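Local atomic coordinates of haloperoxidase (Corallina officinalis, PDB entry 1QHB), a protein that catalyses the vanadate-dependent bromination of organic substrates by bromide and hydrogen peroxide, working as a homododecamer whose subunits each also bind calcium. Residues S447-Q452 with L466-F471; I189-G194 with L442-S447; L27-V32 with E135-Q140; A143-P148 with Q556-L561. One frame throughout, in Å; residues are numbered along the deposited sequence.

Contact 1 (S447-Q452 with L466-F471)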
loop_
_atom_site.group_PDB
_atom_site.type_symbol
_atom_site.label_atom_id
_atom_site.label_comp_id
_atom_site.label_asym_id
_atom_site.label_seq_id
_atom_site.Cartn_x
_atom_site.Cartn_y
_atom_site.Cartn_z
ATOM N N SER A 447 -27.245 -7.889 -67.406
ATOM C CA SER A 447 -27.068 -8.758 -68.573
ATOM C C SER A 447 -26.193 -9.922 -68.186
ATOM O O SER A 447 -26.540 -11.073 -68.430
ATOM C CB SER A 447 -26.532 -7.897 -69.714
ATOM O OG SER A 447 -25.930 -8.691 -70.729
ATOM N N SER A 448 -25.124 -9.671 -67.413
ATOM C CA SER A 448 -24.310 -10.822 -66.962
ATOM C C SER A 448 -25.128 -11.700 -66.023
ATOM O O SER A 448 -25.001 -12.907 -66.138
ATOM C CB SER A 448 -23.018 -10.313 -66.317
ATOM O OG SER A 448 -22.286 -11.381 -65.708
ATOM N N ASN A 449 -25.918 -11.147 -65.100
ATOM C CA ASN A 449 -26.698 -11.956 -64.172
ATOM C C ASN A 449 -27.804 -12.750 -64.870
ATOM O O ASN A 449 -28.139 -13.875 -64.451
ATOM C CB ASN A 449 -27.307 -11.042 -63.109
ATOM C CG ASN A 449 -26.275 -10.500 -62.125
ATOM O OD1 ASN A 449 -25.125 -10.930 -62.140
ATOM N ND2 ASN A 449 -26.571 -9.569 -61.236
ATOM N N GLU A 450 -28.402 -12.186 -65.938
ATOM C CA GLU A 450 -29.428 -12.946 -66.673
ATOM C C GLU A 450 -28.786 -14.212 -67.250
ATOM O O GLU A 450 -29.340 -15.302 -66.997
ATOM C CB GLU A 450 -30.093 -12.127 -67.763
ATOM C CG GLU A 450 -31.086 -12.915 -68.608
ATOM C CD GLU A 450 -31.716 -12.085 -69.709
ATOM O OE1 GLU A 450 -31.127 -11.070 -70.144
ATOM O OE2 GLU A 450 -32.828 -12.456 -70.155
ATOM N N LYS A 451 -27.568 -14.049 -67.832
ATOM C CA LYS A 451 -26.944 -15.287 -68.321
ATOM C C LYS A 451 -26.663 -16.248 -67.206
ATOM O O LYS A 451 -26.850 -17.453 -67.371
ATOM C CB LYS A 451 -25.612 -14.976 -69.032
ATOM C CG LYS A 451 -25.774 -14.059 -70.226
ATOM C CD LYS A 451 -24.414 -13.489 -70.621
ATOM C CE LYS A 451 -24.592 -12.513 -71.780
ATOM N NZ LYS A 451 -23.312 -12.289 -72.510
ATOM N N GLN A 452 -26.169 -15.765 -66.060
ATOM C CA GLN A 452 -25.904 -16.719 -64.952
ATOM C C GLN A 452 -27.189 -17.393 -64.535
ATOM O O GLN A 452 -27.261 -18.613 -64.370
ATOM C CB GLN A 452 -25.258 -15.937 -63.784
ATOM C CG GLN A 452 -24.837 -16.881 -62.661
ATOM C CD GLN A 452 -23.695 -17.806 -63.022
ATOM O OE1 GLN A 452 -22.576 -17.383 -63.365
ATOM N NE2 GLN A 452 -23.940 -19.108 -62.936
ATOM N N LEU A 466 -28.087 -7.508 -58.547
ATOM C CA LEU A 466 -27.281 -7.975 -57.468
ATOM C C LEU A 466 -25.792 -8.044 -57.814
ATOM O O LEU A 466 -25.392 -8.209 -58.973
ATOM C CB LEU A 466 -27.758 -9.372 -57.081
ATOM C CG LEU A 466 -29.234 -9.389 -56.637
ATOM C CD1 LEU A 466 -29.682 -10.843 -56.698
ATOM C CD2 LEU A 466 -29.424 -8.745 -55.281
ATOM N N LEU A 467 -24.956 -7.919 -56.768
ATOM C CA LEU A 467 -23.506 -8.020 -57.005
ATOM C C LEU A 467 -23.176 -9.503 -57.084
ATOM O O LEU A 467 -23.419 -10.283 -56.154
ATOM C CB LEU A 467 -22.801 -7.320 -55.821
ATOM C CG LEU A 467 -21.279 -7.493 -55.755
ATOM C CD1 LEU A 467 -20.570 -6.646 -56.777
ATOM C CD2 LEU A 467 -20.739 -7.047 -54.390
ATOM N N PRO A 468 -22.616 -9.970 -58.189
ATOM C CA PRO A 468 -22.249 -11.361 -58.362
ATOM C C PRO A 468 -21.209 -11.732 -57.319
ATOM O O PRO A 468 -20.204 -11.043 -57.194
ATOM C CB PRO A 468 -21.776 -11.471 -59.804
ATOM C CG PRO A 468 -22.272 -10.233 -60.510
ATOM C CD PRO A 468 -22.283 -9.171 -59.416
ATOM N N MET A 469 -21.418 -12.838 -56.580
ATOM C CA MET A 469 -20.455 -13.258 -55.586
ATOM C C MET A 469 -19.499 -14.288 -56.134
ATOM O O MET A 469 -19.882 -15.138 -56.905
ATOM C CB MET A 469 -21.169 -13.792 -54.329
ATOM C CG MET A 469 -22.140 -12.765 -53.740
ATOM S SD MET A 469 -21.246 -11.240 -53.266
ATOM C CE MET A 469 -20.568 -11.945 -51.852
ATOM N N ALA A 470 -18.222 -14.319 -55.723
ATOM C CA ALA A 470 -17.348 -15.394 -56.180
ATOM C C ALA A 470 -17.588 -16.652 -55.346
ATOM O O ALA A 470 -17.199 -17.754 -55.776
ATOM C CB ALA A 470 -15.870 -15.096 -56.136
ATOM N N PHE A 471 -18.224 -16.509 -54.195
ATOM C CA PHE A 471 -18.402 -17.616 -53.250
ATOM C C PHE A 471 -19.874 -17.954 -53.145
ATOM O O PHE A 471 -20.702 -17.065 -53.074
ATOM C CB PHE A 471 -17.851 -17.239 -51.889
ATOM C CG PHE A 471 -16.457 -16.717 -51.742
ATOM C CD1 PHE A 471 -15.438 -17.031 -52.618
ATOM C CD2 PHE A 471 -16.149 -15.892 -50.652
ATOM C CE1 PHE A 471 -14.153 -16.564 -52.429
ATOM C CE2 PHE A 471 -14.857 -15.416 -50.444
ATOM C CZ PHE A 471 -13.853 -15.756 -51.341
#
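N449 reaches out of its helix and takes hold of the backbone of L466 with its side-chain amide, a worked example of how one polar residue can fasten a loop to a helix. Hydrogen bonding comes first. ND2 of N449 donates to O of L466 at 2.9 Å with an N-H...O angle of 149°. The acceptor lies almost in the amide plane, whereas the donor sits moderately tilted from the plane of the L466 carbonyl. The same nitrogen also donates to O of S464, so two carbonyls share one NH2 group, which fixes the rotation of the amide. The torsion about CA-CB (chi1 -72°) sets CG beside the backbone N and directs the amide to the loop.

In the fold, this ties helix 439-456 to the chain that follows it and leads toward helix 484-499 of the haloperoxidase.

P468 adds a van der Waals contact: its ring carbon CG lies 3.4 Å from the amide oxygen OD1 of N449, and CB is next at 4.1 Å, the two side chains crossing at about a right angle. Outside the pair, O of P468 accepts from R169, and the P468 ring touches A166 of helix 153-167.

Contact 2 (I189-G194 with L442-S447); sequences IERLNG and LDDSAS
R191 reaches D444 on a neighbouring helix, and following it from CB outward shows how a long side chain can join segments whose closest CA atoms, of R191 and L442, are 11.6 Å apart. CB already points toward the partner helix. The side chain touches L164 of helix 153-167, and it bends about CG-CD (chi3 -72°), which turns NE and the flat group off the line of the stem. NE turns back and donates to O of S187 in its own helix, which steadies the group. CZ stands 3.6 Å from OD2 of D444. NH1 does the binding, giving OD2 of D444 a fairly straight salt-bridge hydrogen bond of 2.8 Å (163°), while NH2 stays at 3.5 Å from the same oxygen. The bridge is therefore single and not two-pronged. OD2 meets the guanidinium edge near its plane, yet the two flat groups are turned 64° apart, and NH1 comes to the anti side of OD2, well out of the carboxylate plane. A leucine in place of R191 would probably leave D444 without its positive mate and S187 O without this donor. Lying toward the surface, the bridge links helix 182-192 to the early turns of helix 439-456, where R191 also touches S440 and I441, with helix 153-167 packed beside the arginine.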
loop_
_atom_site.group_PDB
_atom_site.type_symbol
_atom_site.label_atom_id
_atom_site.label_comp_id
_atom_site.label_asym_id
_atom_site.label_seq_id
_atom_site.Cartn_x
_atom_site.Cartn_y
_atom_site.Cartn_z
ATOM N N ILE A 189 -12.154 2.132 -66.400
ATOM C CA ILE A 189 -11.463 3.325 -65.919
ATOM C C ILE A 189 -12.210 4.630 -66.126
ATOM O O ILE A 189 -12.112 5.618 -65.398
ATOM C CB ILE A 189 -10.108 3.329 -66.655
ATOM C CG1 ILE A 189 -9.216 2.227 -66.040
ATOM C CG2 ILE A 189 -9.375 4.648 -66.631
ATOM C CD1 ILE A 189 -8.014 1.932 -66.944
ATOM N N GLU A 190 -12.913 4.766 -67.233
ATOM C CA GLU A 190 -13.655 5.989 -67.567
ATOM C C GLU A 190 -14.888 6.092 -66.686
ATOM O O GLU A 190 -15.320 7.164 -66.288
ATOM C CB GLU A 190 -13.901 5.854 -69.052
ATOM C CG GLU A 190 -14.373 7.034 -69.872
ATOM C CD GLU A 190 -14.322 6.630 -71.351
ATOM O OE1 GLU A 190 -13.313 5.981 -71.723
ATOM O OE2 GLU A 190 -15.263 6.927 -72.107
ATOM N N ARG A 191 -15.519 4.992 -66.329
ATOM C CA ARG A 191 -16.705 4.993 -65.476
ATOM C C ARG A 191 -16.287 5.333 -64.051
ATOM O O ARG A 191 -16.839 6.279 -63.475
ATOM C CB ARG A 191 -17.423 3.652 -65.705
ATOM C CG ARG A 191 -17.949 3.675 -67.161
ATOM C CD ARG A 191 -18.989 2.602 -67.455
ATOM N NE ARG A 191 -18.343 1.295 -67.494
ATOM C CZ ARG A 191 -18.896 0.111 -67.695
ATOM N NH1 ARG A 191 -20.198 0.038 -67.893
ATOM N NH2 ARG A 191 -18.149 -0.996 -67.687
ATOM N N LEU A 192 -15.160 4.776 -63.570
ATOM C CA LEU A 192 -14.700 5.101 -62.235
ATOM C C LEU A 192 -14.229 6.542 -62.247
ATOM O O LEU A 192 -14.570 7.250 -61.277
ATOM C CB LEU A 192 -13.596 4.174 -61.749
ATOM C CG LEU A 192 -13.974 2.683 -61.621
ATOM C CD1 LEU A 192 -12.700 1.890 -61.426
ATOM C CD2 LEU A 192 -14.953 2.513 -60.467
ATOM N N ASN A 193 -13.574 6.997 -63.319
ATOM C CA ASN A 193 -13.142 8.394 -63.339
ATOM C C ASN A 193 -14.302 9.377 -63.542
ATOM O O ASN A 193 -14.097 10.594 -63.426
ATOM C CB ASN A 193 -12.056 8.691 -64.358
ATOM C CG ASN A 193 -10.706 8.171 -63.920
ATOM O OD1 ASN A 193 -10.465 8.091 -62.713
ATOM N ND2 ASN A 193 -9.835 7.815 -64.847
ATOM N N GLY A 194 -15.511 8.904 -63.753
ATOM C CA GLY A 194 -16.654 9.770 -63.819
ATOM C C GLY A 194 -17.250 9.942 -62.438
ATOM O O GLY A 194 -18.249 10.618 -62.367
ATOM N N LEU A 442 -24.770 -0.923 -63.991
ATOM C CA LEU A 442 -25.824 -1.861 -63.642
ATOM C C LEU A 442 -26.473 -2.552 -64.829
ATOM O O LEU A 442 -27.041 -3.655 -64.649
ATOM C CB LEU A 442 -26.919 -1.122 -62.838
ATOM C CG LEU A 442 -26.517 -0.590 -61.462
ATOM C CD1 LEU A 442 -27.735 0.078 -60.807
ATOM C CD2 LEU A 442 -25.970 -1.719 -60.584
ATOM N N ASP A 443 -26.411 -1.921 -65.989
ATOM C CA ASP A 443 -26.923 -2.463 -67.248
ATOM C C ASP A 443 -26.061 -3.668 -67.662
ATOM O O ASP A 443 -26.594 -4.753 -67.963
ATOM C CB ASP A 443 -26.856 -1.453 -68.405
ATOM C CG ASP A 443 -27.818 -0.301 -68.228
ATOM O OD1 ASP A 443 -28.984 -0.540 -67.844
ATOM O OD2 ASP A 443 -27.429 0.867 -68.457
ATOM N N ASP A 444 -24.751 -3.501 -67.576
ATOM C CA ASP A 444 -23.864 -4.630 -67.860
ATOM C C ASP A 444 -24.045 -5.797 -66.923
ATOM O O ASP A 444 -23.974 -6.972 -67.334
ATOM C CB ASP A 444 -22.392 -4.157 -67.725
ATOM C CG ASP A 444 -22.092 -3.205 -68.876
ATOM O OD1 ASP A 444 -22.823 -3.200 -69.894
ATOM O OD2 ASP A 444 -21.133 -2.445 -68.780
ATOM N N SER A 445 -24.274 -5.465 -65.644
ATOM C CA SER A 445 -24.412 -6.507 -64.614
ATOM C C SER A 445 -25.724 -7.212 -64.752
ATOM O O SER A 445 -25.780 -8.452 -64.618
ATOM C CB SER A 445 -24.174 -5.775 -63.280
ATOM O OG SER A 445 -24.976 -6.259 -62.236
ATOM N N ALA A 446 -26.846 -6.519 -65.030
ATOM C CA ALA A 446 -28.127 -7.225 -65.237
ATOM C C ALA A 446 -27.997 -8.237 -66.365
ATOM O O ALA A 446 -28.497 -9.351 -66.312
ATOM C CB ALA A 446 -29.236 -6.236 -65.630
ATOM N N SER A 447 -27.245 -7.889 -67.406
ATOM C CA SER A 447 -27.068 -8.758 -68.573
ATOM C C SER A 447 -26.193 -9.922 -68.186
ATOM O O SER A 447 -26.540 -11.073 -68.430
ATOM C CB SER A 447 -26.532 -7.897 -69.714
ATOM O OG SER A 447 -25.930 -8.691 -70.729
#

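Contact 3 (L27-V32 with E135-Q140); sequences LARGAV and EGPDAQ
R29 leaves its backbone with CG beside the N (chi1 -65°) and then runs extended to NE, a path that carries the guanidinium over to P137. NH1 of R29 comes to 3.9 Å from N of P137 and 4.0 Å from its CG, an oblique van der Waals approach. The polar role of the group lies with acids of helix 553-574: NH1 pairs with E573 and NH2 with E572, and E573 also accepts from N of G136, so that both sides of the contact share one anchor.

The setting is a helix end running into a loop. G30, with positive phi, takes the chain out of helix 11-28, and residues 29-32 run roughly alongside 136-140, their end-to-end lines 25° apart. In the second loop D138 forms an Asx turn, its OD2 accepting from N of Q140 at 3.1 Å from above the carboxylate plane.

Water joins the far end. The carbonyl oxygens of V32 and Q140, 4.0 Å apart, cannot bond to each other; water 1 donates to O of Q140 at 2.7 Å and only weakly to O of V32. The assembly closes in here too, since D138 pairs with R11 of a second subunit and Q140 OE1 accepts from I3 N of a third.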
loop_
_atom_site.group_PDB
_atom_site.type_symbol
_atom_site.label_atom_id
_atom_site.label_comp_id
_atom_site.label_asym_id
_atom_site.label_seq_id
_atom_site.Cartn_x
_atom_site.Cartn_y
_atom_site.Cartn_z
ATOM N N LEU A 27 -1.316 -0.115 -20.021
ATOM C CA LEU A 27 -2.346 0.707 -19.388
ATOM C C LEU A 27 -2.045 2.191 -19.647
ATOM O O LEU A 27 -2.917 2.985 -20.039
ATOM C CB LEU A 27 -2.393 0.434 -17.868
ATOM C CG LEU A 27 -3.320 1.331 -17.069
ATOM C CD1 LEU A 27 -4.785 1.165 -17.478
ATOM C CD2 LEU A 27 -3.245 0.995 -15.586
ATOM N N ALA A 28 -0.779 2.604 -19.577
ATOM C CA ALA A 28 -0.423 3.984 -19.804
ATOM C C ALA A 28 -0.648 4.430 -21.231
ATOM O O ALA A 28 -0.748 5.661 -21.430
ATOM C CB ALA A 28 1.012 4.288 -19.379
ATOM N N ARG A 29 -0.830 3.560 -22.233
ATOM C CA ARG A 29 -1.059 4.062 -23.582
ATOM C C ARG A 29 -2.403 4.763 -23.694
ATOM O O ARG A 29 -2.489 5.595 -24.589
ATOM C CB ARG A 29 -1.147 3.030 -24.698
ATOM C CG ARG A 29 0.136 2.285 -24.930
ATOM C CD ARG A 29 -0.111 1.402 -26.172
ATOM N NE ARG A 29 1.013 0.479 -26.228
ATOM C CZ ARG A 29 1.013 -0.800 -25.928
ATOM N NH1 ARG A 29 -0.047 -1.470 -25.518
ATOM N NH2 ARG A 29 2.187 -1.361 -26.099
ATOM N N GLY A 30 -3.355 4.427 -22.845
ATOM C CA GLY A 30 -4.643 5.096 -22.888
ATOM C C GLY A 30 -5.541 4.248 -23.803
ATOM O O GLY A 30 -5.049 3.330 -24.461
ATOM N N ALA A 31 -6.806 4.558 -23.787
ATOM C CA ALA A 31 -7.786 3.859 -24.617
ATOM C C ALA A 31 -8.500 4.924 -25.437
ATOM O O ALA A 31 -8.602 6.062 -24.977
ATOM C CB ALA A 31 -8.722 3.039 -23.737
ATOM N N VAL A 32 -8.790 4.698 -26.709
ATOM C CA VAL A 32 -9.530 5.708 -27.468
ATOM C C VAL A 32 -10.928 5.150 -27.725
ATOM O O VAL A 32 -11.155 3.951 -27.857
ATOM C CB VAL A 32 -8.874 6.136 -28.776
ATOM C CG1 VAL A 32 -7.448 6.664 -28.494
ATOM C CG2 VAL A 32 -8.798 4.989 -29.739
ATOM N N GLU A 135 -1.083 -10.216 -23.942
ATOM C CA GLU A 135 -0.057 -9.311 -24.504
ATOM C C GLU A 135 -0.668 -8.399 -25.534
ATOM O O GLU A 135 -1.663 -8.770 -26.194
ATOM C CB GLU A 135 1.098 -10.096 -25.102
ATOM C CG GLU A 135 0.762 -10.896 -26.346
ATOM C CD GLU A 135 1.881 -11.698 -26.943
ATOM O OE1 GLU A 135 3.026 -11.730 -26.395
ATOM O OE2 GLU A 135 1.634 -12.329 -27.991
ATOM N N GLY A 136 -0.061 -7.251 -25.739
ATOM C CA GLY A 136 -0.577 -6.304 -26.738
ATOM C C GLY A 136 -1.718 -5.452 -26.234
ATOM O O GLY A 136 -2.274 -5.644 -25.153
ATOM N N PRO A 137 -2.084 -4.440 -27.022
ATOM C CA PRO A 137 -3.204 -3.585 -26.695
ATOM C C PRO A 137 -4.510 -4.344 -26.528
ATOM O O PRO A 137 -4.790 -5.284 -27.324
ATOM C CB PRO A 137 -3.356 -2.668 -27.896
ATOM C CG PRO A 137 -2.101 -2.808 -28.650
ATOM C CD PRO A 137 -1.484 -4.128 -28.352
ATOM N N ASP A 138 -5.259 -3.943 -25.503
ATOM C CA ASP A 138 -6.560 -4.640 -25.287
ATOM C C ASP A 138 -7.401 -4.397 -26.536
ATOM O O ASP A 138 -7.328 -3.341 -27.140
ATOM C CB ASP A 138 -7.246 -4.183 -23.992
ATOM C CG ASP A 138 -8.676 -4.650 -23.845
ATOM O OD1 ASP A 138 -8.834 -5.876 -23.592
ATOM O OD2 ASP A 138 -9.698 -3.943 -23.943
ATOM N N ALA A 139 -8.235 -5.324 -26.947
ATOM C CA ALA A 139 -9.107 -5.235 -28.097
ATOM C C ALA A 139 -9.958 -3.974 -28.130
ATOM O O ALA A 139 -10.234 -3.451 -29.227
ATOM C CB ALA A 139 -10.076 -6.410 -28.058
ATOM N N GLN A 140 -10.403 -3.485 -26.961
ATOM C CA GLN A 140 -11.260 -2.317 -26.980
ATOM C C GLN A 140 -10.533 -0.992 -26.828
ATOM O O GLN A 140 -11.130 0.076 -26.703
ATOM C CB GLN A 140 -12.331 -2.485 -25.877
ATOM C CG GLN A 140 -13.005 -3.811 -25.906
ATOM C CD GLN A 140 -14.272 -3.910 -25.044
ATOM O OE1 GLN A 140 -14.622 -2.902 -24.436
ATOM N NE2 GLN A 140 -14.861 -5.121 -24.986
HETATM O O HOH W 1 -12.024 2.160 -25.190
#

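Contact 4 (A143-P148 with Q556-L561)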
loop_
_atom_site.group_PDB
_atom_site.type_symbol
_atom_site.label_atom_id
_atom_site.label_comp_id
_atom_site.label_asym_id
_atom_site.label_seq_id
_atom_site.Cartn_x
_atom_site.Cartn_y
_atom_site.Cartn_z
ATOM N N ALA A 143 -9.181 1.851 -32.088
ATOM C CA ALA A 143 -10.378 2.193 -32.838
ATOM C C ALA A 143 -10.201 2.256 -34.346
ATOM O O ALA A 143 -9.125 2.567 -34.872
ATOM C CB ALA A 143 -10.721 3.653 -32.424
ATOM N N MET A 144 -11.282 2.086 -35.058
ATOM C CA MET A 144 -11.322 2.302 -36.518
ATOM C C MET A 144 -12.283 3.480 -36.701
ATOM O O MET A 144 -13.202 3.663 -35.897
ATOM C CB MET A 144 -11.815 1.072 -37.248
ATOM C CG MET A 144 -10.831 -0.089 -37.297
ATOM S SD MET A 144 -11.561 -1.570 -38.051
ATOM C CE MET A 144 -11.926 -0.974 -39.699
ATOM N N PRO A 145 -12.051 4.382 -37.607
ATOM C CA PRO A 145 -12.933 5.525 -37.803
ATOM C C PRO A 145 -14.272 5.094 -38.389
ATOM O O PRO A 145 -14.458 3.985 -38.879
ATOM C CB PRO A 145 -12.146 6.400 -38.769
ATOM C CG PRO A 145 -11.250 5.464 -39.537
ATOM C CD PRO A 145 -10.912 4.332 -38.577
ATOM N N PRO A 146 -15.278 5.962 -38.319
ATOM C CA PRO A 146 -16.588 5.696 -38.869
ATOM C C PRO A 146 -16.514 5.205 -40.315
ATOM O O PRO A 146 -15.804 5.813 -41.107
ATOM C CB PRO A 146 -17.292 7.046 -38.859
ATOM C CG PRO A 146 -16.527 7.943 -37.915
ATOM C CD PRO A 146 -15.160 7.349 -37.746
ATOM N N ALA A 147 -17.319 4.198 -40.676
ATOM C CA ALA A 147 -17.401 3.765 -42.073
ATOM C C ALA A 147 -18.198 4.709 -42.957
ATOM O O ALA A 147 -19.001 5.493 -42.492
ATOM C CB ALA A 147 -18.058 2.386 -42.141
ATOM N N PRO A 148 -17.928 4.698 -44.267
ATOM C CA PRO A 148 -18.663 5.484 -45.253
ATOM C C PRO A 148 -20.172 5.229 -45.133
ATOM O O PRO A 148 -20.531 4.092 -44.850
ATOM C CB PRO A 148 -18.193 4.914 -46.602
ATOM C CG PRO A 148 -16.858 4.343 -46.314
ATOM C CD PRO A 148 -16.933 3.771 -44.905
ATOM N N GLN A 556 -10.776 -2.646 -45.844
ATOM C CA GLN A 556 -9.416 -3.170 -45.961
ATOM C C GLN A 556 -8.360 -2.186 -45.474
ATOM O O GLN A 556 -7.516 -2.478 -44.604
ATOM C CB GLN A 556 -9.135 -3.606 -47.422
ATOM C CG GLN A 556 -10.133 -4.612 -47.961
ATOM C CD GLN A 556 -10.644 -5.626 -46.978
ATOM O OE1 GLN A 556 -11.443 -5.359 -46.097
ATOM N NE2 GLN A 556 -10.245 -6.876 -47.009
ATOM N N PHE A 557 -8.390 -1.001 -46.064
ATOM C CA PHE A 557 -7.370 0.001 -45.680
ATOM C C PHE A 557 -7.425 0.301 -44.184
ATOM O O PHE A 557 -6.427 0.277 -43.483
ATOM C CB PHE A 557 -7.451 1.247 -46.533
ATOM C CG PHE A 557 -6.415 2.290 -46.157
ATOM C CD1 PHE A 557 -5.109 2.123 -46.525
ATOM C CD2 PHE A 557 -6.783 3.425 -45.464
ATOM C CE1 PHE A 557 -4.164 3.076 -46.200
ATOM C CE2 PHE A 557 -5.834 4.375 -45.130
ATOM C CZ PHE A 557 -4.497 4.206 -45.498
ATOM N N GLU A 558 -8.609 0.550 -43.629
ATOM C CA GLU A 558 -8.655 0.840 -42.186
ATOM C C GLU A 558 -8.210 -0.330 -41.321
ATOM O O GLU A 558 -7.643 -0.073 -40.241
ATOM C CB GLU A 558 -10.052 1.326 -41.780
ATOM C CG GLU A 558 -10.426 2.638 -42.473
ATOM C CD GLU A 558 -9.481 3.790 -42.132
ATOM O OE1 GLU A 558 -8.668 3.727 -41.199
ATOM O OE2 GLU A 558 -9.534 4.838 -42.808
ATOM N N SER A 559 -8.472 -1.567 -41.722
ATOM C CA SER A 559 -8.092 -2.727 -40.947
ATOM C C SER A 559 -6.571 -2.940 -41.031
ATOM O O SER A 559 -5.968 -3.442 -40.091
ATOM C CB SER A 559 -8.787 -3.972 -41.445
ATOM O OG SER A 559 -10.178 -3.975 -41.351
ATOM N N LEU A 560 -5.955 -2.615 -42.171
ATOM C CA LEU A 560 -4.503 -2.731 -42.269
ATOM C C LEU A 560 -3.885 -1.790 -41.215
ATOM O O LEU A 560 -3.007 -2.255 -40.499
ATOM C CB LEU A 560 -4.019 -2.343 -43.689
ATOM C CG LEU A 560 -4.393 -3.441 -44.723
ATOM C CD1 LEU A 560 -4.327 -2.894 -46.134
ATOM C CD2 LEU A 560 -3.436 -4.596 -44.540
ATOM N N LEU A 561 -4.354 -0.544 -41.114
ATOM C CA LEU A 561 -3.768 0.322 -40.097
ATOM C C LEU A 561 -3.984 -0.202 -38.670
ATOM O O LEU A 561 -3.070 -0.080 -37.851
ATOM C CB LEU A 561 -4.363 1.746 -40.164
ATOM C CG LEU A 561 -4.216 2.443 -41.513
ATOM C CD1 LEU A 561 -4.706 3.902 -41.384
ATOM C CD2 LEU A 561 -2.796 2.420 -41.998
#
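S559, whose OG lies 3.8 Å from CE of M144, holds that hydroxyl between two backbone groups: OG donates to O of D555 one turn earlier and accepts from N of S483. The case illustrates how a loop methionine can pack over a hydroxyl already occupied by hydrogen bonds. The M144 chain bends at chi3 (62°), swinging CE down onto the helix, where the methyl also touches CB of E558 at 3.6 Å. The side chains of M144 and E558 run antiparallel alongside each other.

E558 bends too, at chi2 (-61°), which folds its carboxylate against the ring of P145. OE1 of E558 is 3.5 Å from CD of P145, and CD of E558 lies 3.6 Å from CG of the proline. These are van der Waals contacts of the carboxylate with the ring, without a hydrogen bond; the charge of the buried acid is met by R213, which forms a salt bridge with OE2. With an alanine here in place of E558, R213 would probably lose its acidic mate and a gap would open beside the P145 ring.

S559 brings the contact up to the vanadate site, its side chain about 4 Å from that of S483, a residue of that site. The loop before helix 153-167 packs on helix 553-574, whose S559 and L560 lean on helix 484-499 and whose L560 also meets helix 530-548; P145 and F557 touch helix 208-213.

How the contacts relate
Contacts 1 and 2 form one group: their centres are about 14 Å apart, both use helix 439-456 and share S447, and O of L466 lies 3.8 Å from OG of S445. Contacts 3 and 4 form another, with centres about 17 Å apart and CG2 of V32 3.6 Å from CB of A143. Contact 3 lies on the opposite side of the chain's centre from contacts 1 and 2, centres about 43 and 44 Å away; the nearest atoms of contact 4 are about 10 Å from contact 1 and about 14 Å from contact 2. Along the chain contact 3 closes before contact 4, which encloses contacts 1 and 2. Contact 4 alone borders the vanadate site.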